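Local structure of DR2417 (Deinococcus radiodurans, 4XWW) at residues A[204-209]-A[388-393]; A[227-232]-A[341-346]. The protein probably degrades and matures RNA as a metal-dependent 5'-3' exonuclease, possibly also cutting internally, and belongs to the RNase J branch of the metallo-beta-lactamase superfamily. All blocks are in the same frame, centred on the assembly; numbering follows the deposited sequence. Where two conformers were deposited one is given.

Contact 1: A[204-209]-A[388-393]; sequences LLLISD and ATILNL
Leu-206 reaches out from its strand and meets two side chains of helix 384-394, one with each of its methyls. CD2 of Leu-206 lies 3.8 Å from CD2 of Leu-391, with CG of Leu-391 close behind, while CD1 of Leu-206 comes to 4.1 Å from CG2 of Ile-390. Both pairs cross at about a right angle, and the contact is wholly apolar. With CG anti to the backbone N (chi1 170°), Leu-206 extends its forked end toward the helix, and a leucine's fork lets one side chain touch two neighbours, one with each methyl. Ile-390 offers its CG2 branch to the strand; its CG1 arm leads away, and the side chain also touches Phe-176. The first bond of the Leu-391 side chain does not point at the strand, but its end comes nearer; the side chain also touches His-412 and Ala-416. Two residues on from Leu-206, the small Ser-208 also points toward 388-393 but stops short of close contact. Asp-209 ends the strand; its OD2 is hydrogen-bonded to His-381 ND1 and to Phe-176 N, and it is the predicted proton donor of the enzyme. The strand runs parallel between 168-172 and 398-402 in a mixed sheet of the metallo-beta-lactamase fold, and helix 384-394 packs on the face of that sheet beside helix 406-417; Leu-206 also touches Leu-171, Phe-399 and Pro-396.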
ATOM      1  N   LEU A 204      12.802  36.321   9.575  1.00 23.63           N
ATOM      2  CA  LEU A 204      13.503  36.240   8.287  1.00 22.51           C
ATOM      3  C   LEU A 204      13.139  34.975   7.504  1.00 28.19           C
ATOM      4  O   LEU A 204      12.874  35.016   6.290  1.00 24.74           O
ATOM      5  CB  LEU A 204      15.018  36.290   8.509  1.00 24.61           C
ATOM      6  CG  LEU A 204      15.878  36.209   7.241  1.00 31.88           C
ATOM      7  CD1 LEU A 204      15.611  37.407   6.338  1.00 30.47           C
ATOM      8  CD2 LEU A 204      17.341  36.170   7.619  1.00 27.17           C
ATOM      9  N   LEU A 205      13.147  33.847   8.199  1.00 22.16           N
ATOM     10  CA  LEU A 205      12.858  32.567   7.568  1.00 27.46           C
ATOM     11  C   LEU A 205      11.874  31.773   8.404  1.00 22.16           C
ATOM     12  O   LEU A 205      12.071  31.591   9.604  1.00 20.48           O
ATOM     13  CB  LEU A 205      14.140  31.755   7.373  1.00 25.42           C
ATOM     14  CG  LEU A 205      13.946  30.314   6.899  1.00 22.31           C
ATOM     15  CD1 LEU A 205      13.383  30.304   5.489  1.00 22.12           C
ATOM     16  CD2 LEU A 205      15.280  29.597   6.959  1.00 26.40           C
ATOM     17  N   LEU A 206      10.814  31.301   7.756  1.00 19.30           N
ATOM     18  CA  LEU A 206       9.908  30.345   8.384  1.00 17.52           C
ATOM     19  C   LEU A 206      10.153  28.925   7.843  1.00 21.81           C
ATOM     20  O   LEU A 206      10.255  28.714   6.621  1.00 21.77           O
ATOM     21  CB  LEU A 206       8.453  30.745   8.143  1.00 19.57           C
ATOM     22  CG  LEU A 206       7.410  29.687   8.545  1.00 18.57           C
ATOM     23  CD1 LEU A 206       7.336  29.566  10.084  1.00 19.86           C
ATOM     24  CD2 LEU A 206       6.042  30.040   7.970  1.00 20.14           C
ATOM     25  N   ILE A 207      10.276  27.970   8.759  1.00 18.46           N
ATOM     26  CA  ILE A 207      10.310  26.548   8.407  1.00 18.77           C
ATOM     27  C   ILE A 207       9.063  25.900   9.004  1.00 15.78           C
ATOM     28  O   ILE A 207       8.868  25.917  10.229  1.00 18.88           O
ATOM     29  CB  ILE A 207      11.612  25.874   8.936  1.00 21.33           C
ATOM     30  CG1 ILE A 207      12.863  26.622   8.450  1.00 17.48           C
ATOM     31  CG2 ILE A 207      11.675  24.389   8.528  1.00 19.91           C
ATOM     32  CD1 ILE A 207      14.137  26.060   9.054  1.00 23.22           C
ATOM     33  N   SER A 208       8.216  25.285   8.162  1.00 14.65           N
ATOM     34  CA  SER A 208       6.920  24.829   8.662  1.00 14.01           C
ATOM     35  C   SER A 208       6.537  23.449   8.148  1.00 19.14           C
ATOM     36  O   SER A 208       6.904  23.029   7.043  1.00 18.86           O
ATOM     37  CB  SER A 208       5.837  25.857   8.313  1.00 16.52           C
ATOM     38  OG  SER A 208       4.586  25.541   8.902  1.00 17.31           O
ATOM     39  N   ASP A 209       5.779  22.769   8.996  1.00 18.37           N
ATOM     40  CA  ASP A 209       5.366  21.382   8.823  1.00 14.87           C
ATOM     41  C   ASP A 209       4.370  21.223   7.674  1.00 18.46           C
ATOM     42  O   ASP A 209       3.262  21.734   7.749  1.00 19.17           O
ATOM     43  CB  ASP A 209       4.764  20.928  10.161  1.00 16.46           C
ATOM     44  CG  ASP A 209       4.247  19.494  10.153  1.00 20.17           C
ATOM     45  OD1 ASP A 209       4.394  18.754   9.147  1.00 19.29           O
ATOM     46  OD2 ASP A 209       3.716  19.102  11.216  1.00 17.01           O
ATOM     47  N   ALA A 388      -1.985  28.224   7.283  1.00 16.35           N
ATOM     48  CA  ALA A 388      -2.203  29.630   6.915  1.00 18.82           C
ATOM     49  C   ALA A 388      -2.099  30.565   8.124  1.00 21.99           C
ATOM     50  O   ALA A 388      -1.556  31.674   8.040  1.00 21.20           O
ATOM     51  CB  ALA A 388      -3.549  29.792   6.251  1.00 20.33           C
ATOM     52  N   THR A 389      -2.616  30.115   9.257  1.00 22.25           N
ATOM     53  CA  THR A 389      -2.561  30.910  10.468  1.00 19.38           C
ATOM     54  C   THR A 389      -1.104  31.231  10.826  1.00 21.97           C
ATOM     55  O   THR A 389      -0.753  32.382  11.113  1.00 21.56           O
ATOM     56  CB  THR A 389      -3.246  30.188  11.637  1.00 22.97           C
ATOM     57  OG1 THR A 389      -4.665  30.253  11.458  1.00 25.29           O
ATOM     58  CG2 THR A 389      -2.892  30.854  12.974  1.00 24.28           C
ATOM     59  N   ILE A 390      -0.245  30.221  10.756  1.00 18.78           N
ATOM     60  CA  ILE A 390       1.167  30.431  11.042  1.00 21.50           C
ATOM     61  C   ILE A 390       1.837  31.368  10.031  1.00 20.48           C
ATOM     62  O   ILE A 390       2.580  32.292  10.411  1.00 19.87           O
ATOM     63  CB  ILE A 390       1.920  29.103  11.084  1.00 22.89           C
ATOM     64  CG1 ILE A 390       1.308  28.196  12.168  1.00 20.13           C
ATOM     65  CG2 ILE A 390       3.445  29.367  11.293  1.00 21.22           C
ATOM     66  CD1 ILE A 390       1.242  28.855  13.552  1.00 27.56           C
ATOM     67  N   LEU A 391       1.582  31.137   8.746  1.00 19.31           N
ATOM     68  CA  LEU A 391       2.105  32.017   7.701  1.00 20.19           C
ATOM     69  C   LEU A 391       1.610  33.452   7.879  1.00 21.36           C
ATOM     70  O   LEU A 391       2.378  34.388   7.692  1.00 20.94           O
ATOM     71  CB  LEU A 391       1.724  31.478   6.306  1.00 20.89           C
ATOM     72  CG  LEU A 391       2.598  30.322   5.799  1.00 20.45           C
ATOM     73  CD1 LEU A 391       1.828  29.386   4.892  1.00 22.72           C
ATOM     74  CD2 LEU A 391       3.820  30.872   5.063  1.00 24.09           C
ATOM     75  N   ASN A 392       0.353  33.635   8.274  1.00 22.68           N
ATOM     76  CA  ASN A 392      -0.190  34.986   8.456  1.00 20.25           C
ATOM     77  C   ASN A 392       0.356  35.679   9.703  1.00 21.44           C
ATOM     78  O   ASN A 392       0.548  36.894   9.710  1.00 25.15           O
ATOM     79  CB  ASN A 392      -1.727  34.955   8.530  1.00 18.73           C
ATOM     80  CG  ASN A 392      -2.393  34.718   7.170  1.00 26.98           C
ATOM     81  OD1 ASN A 392      -1.851  35.072   6.120  1.00 28.39           O
ATOM     82  ND2 ASN A 392      -3.578  34.119   7.195  1.00 27.10           N
ATOM     83  N   LEU A 393       0.591  34.907  10.755  1.00 19.47           N
ATOM     84  CA  LEU A 393       1.092  35.461  12.008  1.00 19.49           C
ATOM     85  C   LEU A 393       2.579  35.826  11.924  1.00 23.45           C
ATOM     86  O   LEU A 393       3.013  36.823  12.498  1.00 23.45           O
ATOM     87  CB  LEU A 393       0.861  34.462  13.145  1.00 19.79           C
ATOM     88  CG  LEU A 393      -0.558  34.344  13.686  1.00 17.13           C
ATOM     89  CD1 LEU A 393      -0.604  33.263  14.749  1.00 22.04           C
ATOM     90  CD2 LEU A 393      -1.008  35.698  14.301  1.00 27.04           C
TER

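Contact 2: A[227-232]-A[341-346]; sequences RNLEEI and ILSSNP
Leu-229 and Ile-341 form the tighter half of this helix-to-strand contact: CD2 of Leu-229 approaches CG2 of Ile-341 to 3.9 Å. Leu-229 has CG anti to its carbonyl carbon (chi1 -76°), which carries both methyls toward the strand, and Val-376, Leu-242, Ile-255 and Leu-258 also pack against it. A branched leucine suits this buried position between helix 249-261 and strands 240-243 and 339-342. Ile-341 is beta-branched, as fits a strand residue, and divides its branches between two partners. The looser half lies one helical turn on, where CG2 of the partly exposed Ile-232 comes no nearer than 4.3 Å to CD1 of Ile-341. Glu-230, partly exposed, lies against Leu-258 of helix 249-261 and makes a salt bridge to Arg-261; the exposed Arg-227 and Glu-231 take the solvent side. Beyond Ile-341, Ser-343 sits at the centre of an inverse gamma turn, and its OG lies 4.1 Å from CD1 of Leu-229. Against a methyl this is only van der Waals contact; the hydroxyl of this buried residue finds its hydrogen bonds at Val-376 O and Arg-251 NH1. The two segments thus meet mostly through hydrocarbon, with one hydroxyl oxygen against a methyl, and the hydroxyl of Ser-343 is satisfied by other parts of the protein.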
ATOM      1  N   ARG A 227     -14.687  13.082  23.075  1.00 21.47           N
ATOM      2  CA  ARG A 227     -16.149  13.073  23.178  1.00 24.57           C
ATOM      3  C   ARG A 227     -16.750  11.949  22.331  1.00 19.65           C
ATOM      4  O   ARG A 227     -17.658  11.219  22.766  1.00 21.63           O
ATOM      5  CB  ARG A 227     -16.737  14.421  22.747  1.00 30.60           C
ATOM      6  CG  ARG A 227     -16.586  15.527  23.783  1.00 38.57           C
ATOM      7  CD  ARG A 227     -17.472  16.716  23.431  1.00 47.06           C
ATOM      8  NE  ARG A 227     -17.056  17.352  22.185  1.00 47.00           N
ATOM      9  CZ  ARG A 227     -16.112  18.283  22.114  1.00 47.53           C
ATOM     10  NH1 ARG A 227     -15.496  18.685  23.222  1.00 50.99           N
ATOM     11  NH2 ARG A 227     -15.781  18.808  20.943  1.00 44.52           N
ATOM     12  N   ASN A 228     -16.238  11.812  21.116  1.00 18.73           N
ATOM     13  CA  ASN A 228     -16.726  10.773  20.216  1.00 19.68           C
ATOM     14  C   ASN A 228     -16.460   9.362  20.756  1.00 19.58           C
ATOM     15  O   ASN A 228     -17.333   8.474  20.671  1.00 19.83           O
ATOM     16  CB  ASN A 228     -16.093  10.939  18.833  1.00 17.65           C
ATOM     17  CG  ASN A 228     -16.575  12.189  18.122  1.00 19.93           C
ATOM     18  OD1 ASN A 228     -17.493  12.858  18.589  1.00 22.71           O
ATOM     19  ND2 ASN A 228     -15.981  12.490  16.962  1.00 21.48           N
ATOM     20  N   LEU A 229     -15.256   9.163  21.294  1.00 18.06           N
ATOM     21  CA  LEU A 229     -14.893   7.875  21.879  1.00 16.27           C
ATOM     22  C   LEU A 229     -15.779   7.569  23.074  1.00 19.39           C
ATOM     23  O   LEU A 229     -16.222   6.439  23.226  1.00 19.62           O
ATOM     24  CB  LEU A 229     -13.410   7.832  22.271  1.00 18.76           C
ATOM     25  CG  LEU A 229     -12.462   7.662  21.074  1.00 17.11           C
ATOM     26  CD1 LEU A 229     -11.006   7.905  21.516  1.00 21.04           C
ATOM     27  CD2 LEU A 229     -12.635   6.260  20.406  1.00 18.06           C
ATOM     28  N   GLU A 230     -16.052   8.566  23.918  1.00 18.05           N
ATOM     29  CA  GLU A 230     -16.880   8.293  25.085  1.00 20.34           C
ATOM     30  C   GLU A 230     -18.296   7.894  24.672  1.00 20.40           C
ATOM     31  O   GLU A 230     -18.888   6.987  25.267  1.00 21.18           O
ATOM     32  CB  GLU A 230     -16.915   9.500  26.037  1.00 20.33           C
ATOM     33  CG  GLU A 230     -17.683   9.194  27.337  1.00 25.89           C
ATOM     34  CD  GLU A 230     -17.354  10.153  28.468  1.00 25.48           C
ATOM     35  OE1 GLU A 230     -16.914  11.282  28.182  1.00 29.37           O
ATOM     36  OE2 GLU A 230     -17.514   9.757  29.641  1.00 28.87           O
ATOM     37  N   GLU A 231     -18.826   8.532  23.627  1.00 20.72           N
ATOM     38  CA  GLU A 231     -20.170   8.216  23.162  1.00 22.66           C
ATOM     39  C   GLU A 231     -20.237   6.773  22.651  1.00 21.50           C
ATOM     40  O   GLU A 231     -21.158   6.035  22.988  1.00 21.67           O
ATOM     41  CB  GLU A 231     -20.611   9.203  22.070  1.00 27.61           C
ATOM     42  CG  GLU A 231     -22.056   9.014  21.578  1.00 32.31           C
ATOM     43  CD  GLU A 231     -22.480  10.073  20.563  1.00 40.50           C
ATOM     44  OE1 GLU A 231     -21.722  10.311  19.599  1.00 39.67           O
ATOM     45  OE2 GLU A 231     -23.563  10.678  20.737  1.00 38.91           O
ATOM     46  N   ILE A 232     -19.249   6.370  21.855  1.00 17.85           N
ATOM     47  CA  ILE A 232     -19.174   5.004  21.366  1.00 21.35           C
ATOM     48  C   ILE A 232     -19.027   3.992  22.510  1.00 19.38           C
ATOM     49  O   ILE A 232     -19.781   3.023  22.598  1.00 20.82           O
ATOM     50  CB  ILE A 232     -18.012   4.868  20.366  1.00 19.68           C
ATOM     51  CG1 ILE A 232     -18.331   5.683  19.109  1.00 19.63           C
ATOM     52  CG2 ILE A 232     -17.754   3.390  20.028  1.00 20.40           C
ATOM     53  CD1 ILE A 232     -17.128   5.985  18.249  1.00 21.74           C
ATOM     54  N   ILE A 341     -11.800  -0.881  18.498  1.00 15.52           N
ATOM     55  CA  ILE A 341     -11.732   0.470  17.958  1.00 14.70           C
ATOM     56  C   ILE A 341     -10.322   0.755  17.455  1.00 16.80           C
ATOM     57  O   ILE A 341      -9.350   0.656  18.217  1.00 19.24           O
ATOM     58  CB  ILE A 341     -12.100   1.530  19.018  1.00 17.56           C
ATOM     59  CG1 ILE A 341     -13.516   1.320  19.572  1.00 20.78           C
ATOM     60  CG2 ILE A 341     -11.923   2.955  18.463  1.00 18.28           C
ATOM     61  CD1 ILE A 341     -13.773   2.114  20.880  1.00 18.10           C
ATOM     62  N   LEU A 342     -10.218   1.129  16.185  1.00 17.08           N
ATOM     63  CA  LEU A 342      -8.951   1.590  15.619  1.00 14.21           C
ATOM     64  C   LEU A 342      -8.910   3.111  15.692  1.00 17.71           C
ATOM     65  O   LEU A 342      -9.462   3.792  14.832  1.00 20.70           O
ATOM     66  CB  LEU A 342      -8.786   1.113  14.164  1.00 16.50           C
ATOM     67  CG  LEU A 342      -9.049  -0.374  13.930  1.00 24.56           C
ATOM     68  CD1 LEU A 342      -8.758  -0.798  12.463  1.00 27.40           C
ATOM     69  CD2 LEU A 342      -8.270  -1.222  14.881  1.00 23.88           C
ATOM     70  N   SER A 343      -8.296   3.636  16.753  1.00 13.76           N
ATOM     71  CA  SER A 343      -8.195   5.080  16.963  1.00 14.51           C
ATOM     72  C   SER A 343      -6.947   5.584  16.244  1.00 16.92           C
ATOM     73  O   SER A 343      -5.982   6.008  16.877  1.00 19.89           O
ATOM     74  CB  SER A 343      -8.155   5.405  18.461  1.00 15.83           C
ATOM     75  OG  SER A 343      -8.279   6.800  18.714  1.00 16.57           O
ATOM     76  N   SER A 344      -6.992   5.534  14.917  0.59 17.98           N
ATOM     77  CA  SER A 344      -5.840   5.777  14.051  0.59 17.19           C
ATOM     78  C   SER A 344      -6.294   5.671  12.599  0.59 18.64           C
ATOM     79  O   SER A 344      -7.379   5.180  12.321  0.59 18.49           O
ATOM     80  CB  SER A 344      -4.716   4.772  14.304  0.59 22.87           C
ATOM     81  OG  SER A 344      -5.190   3.458  14.115  0.59 34.53           O
ATOM     82  N   ASN A 345      -5.445   6.143  11.696  1.00 17.64           N
ATOM     83  CA  ASN A 345      -5.629   5.990  10.272  1.00 19.72           C
ATOM     84  C   ASN A 345      -4.388   5.293   9.774  1.00 21.40           C
ATOM     85  O   ASN A 345      -3.298   5.557  10.272  1.00 18.22           O
ATOM     86  CB  ASN A 345      -5.778   7.338   9.568  1.00 27.55           C
ATOM     87  CG  ASN A 345      -7.190   7.852   9.565  1.00 37.37           C
ATOM     88  OD1 ASN A 345      -8.147   7.098   9.377  1.00 35.66           O
ATOM     89  ND2 ASN A 345      -7.330   9.163   9.736  1.00 41.09           N
ATOM     90  N   PRO A 346      -4.525   4.432   8.764  1.00 19.82           N
ATOM     91  CA  PRO A 346      -3.310   3.819   8.213  1.00 20.32           C
ATOM     92  C   PRO A 346      -2.366   4.834   7.579  1.00 18.93           C
ATOM     93  O   PRO A 346      -2.773   5.671   6.780  1.00 19.84           O
ATOM     94  CB  PRO A 346      -3.837   2.874   7.122  1.00 23.94           C
ATOM     95  CG  PRO A 346      -5.302   2.739   7.377  1.00 24.67           C
ATOM     96  CD  PRO A 346      -5.747   3.994   8.064  1.00 20.15           C
TER

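In the fold
Contact 1 joins a strand of the metallo-beta-lactamase fold to a helix far along the chain, and contact 2 falls within the sequence between those two segments, on the five-stranded parallel sheet of the beta-CASP region. Their centres are 31 Å apart, and their nearest atoms remain about 15 Å from each other. Both lie near the bound RNA without touching it: the nearest atom of contact 1 is about 7 Å from the nucleic acid, that of contact 2 about 5 Å. In contact 1 the side chain of Ile-390 is about 11 Å from that of His-381, the predicted proton acceptor; in contact 2 Ser-343 lies about 5 Å, between side chains, from His-377, predicted to bind substrate.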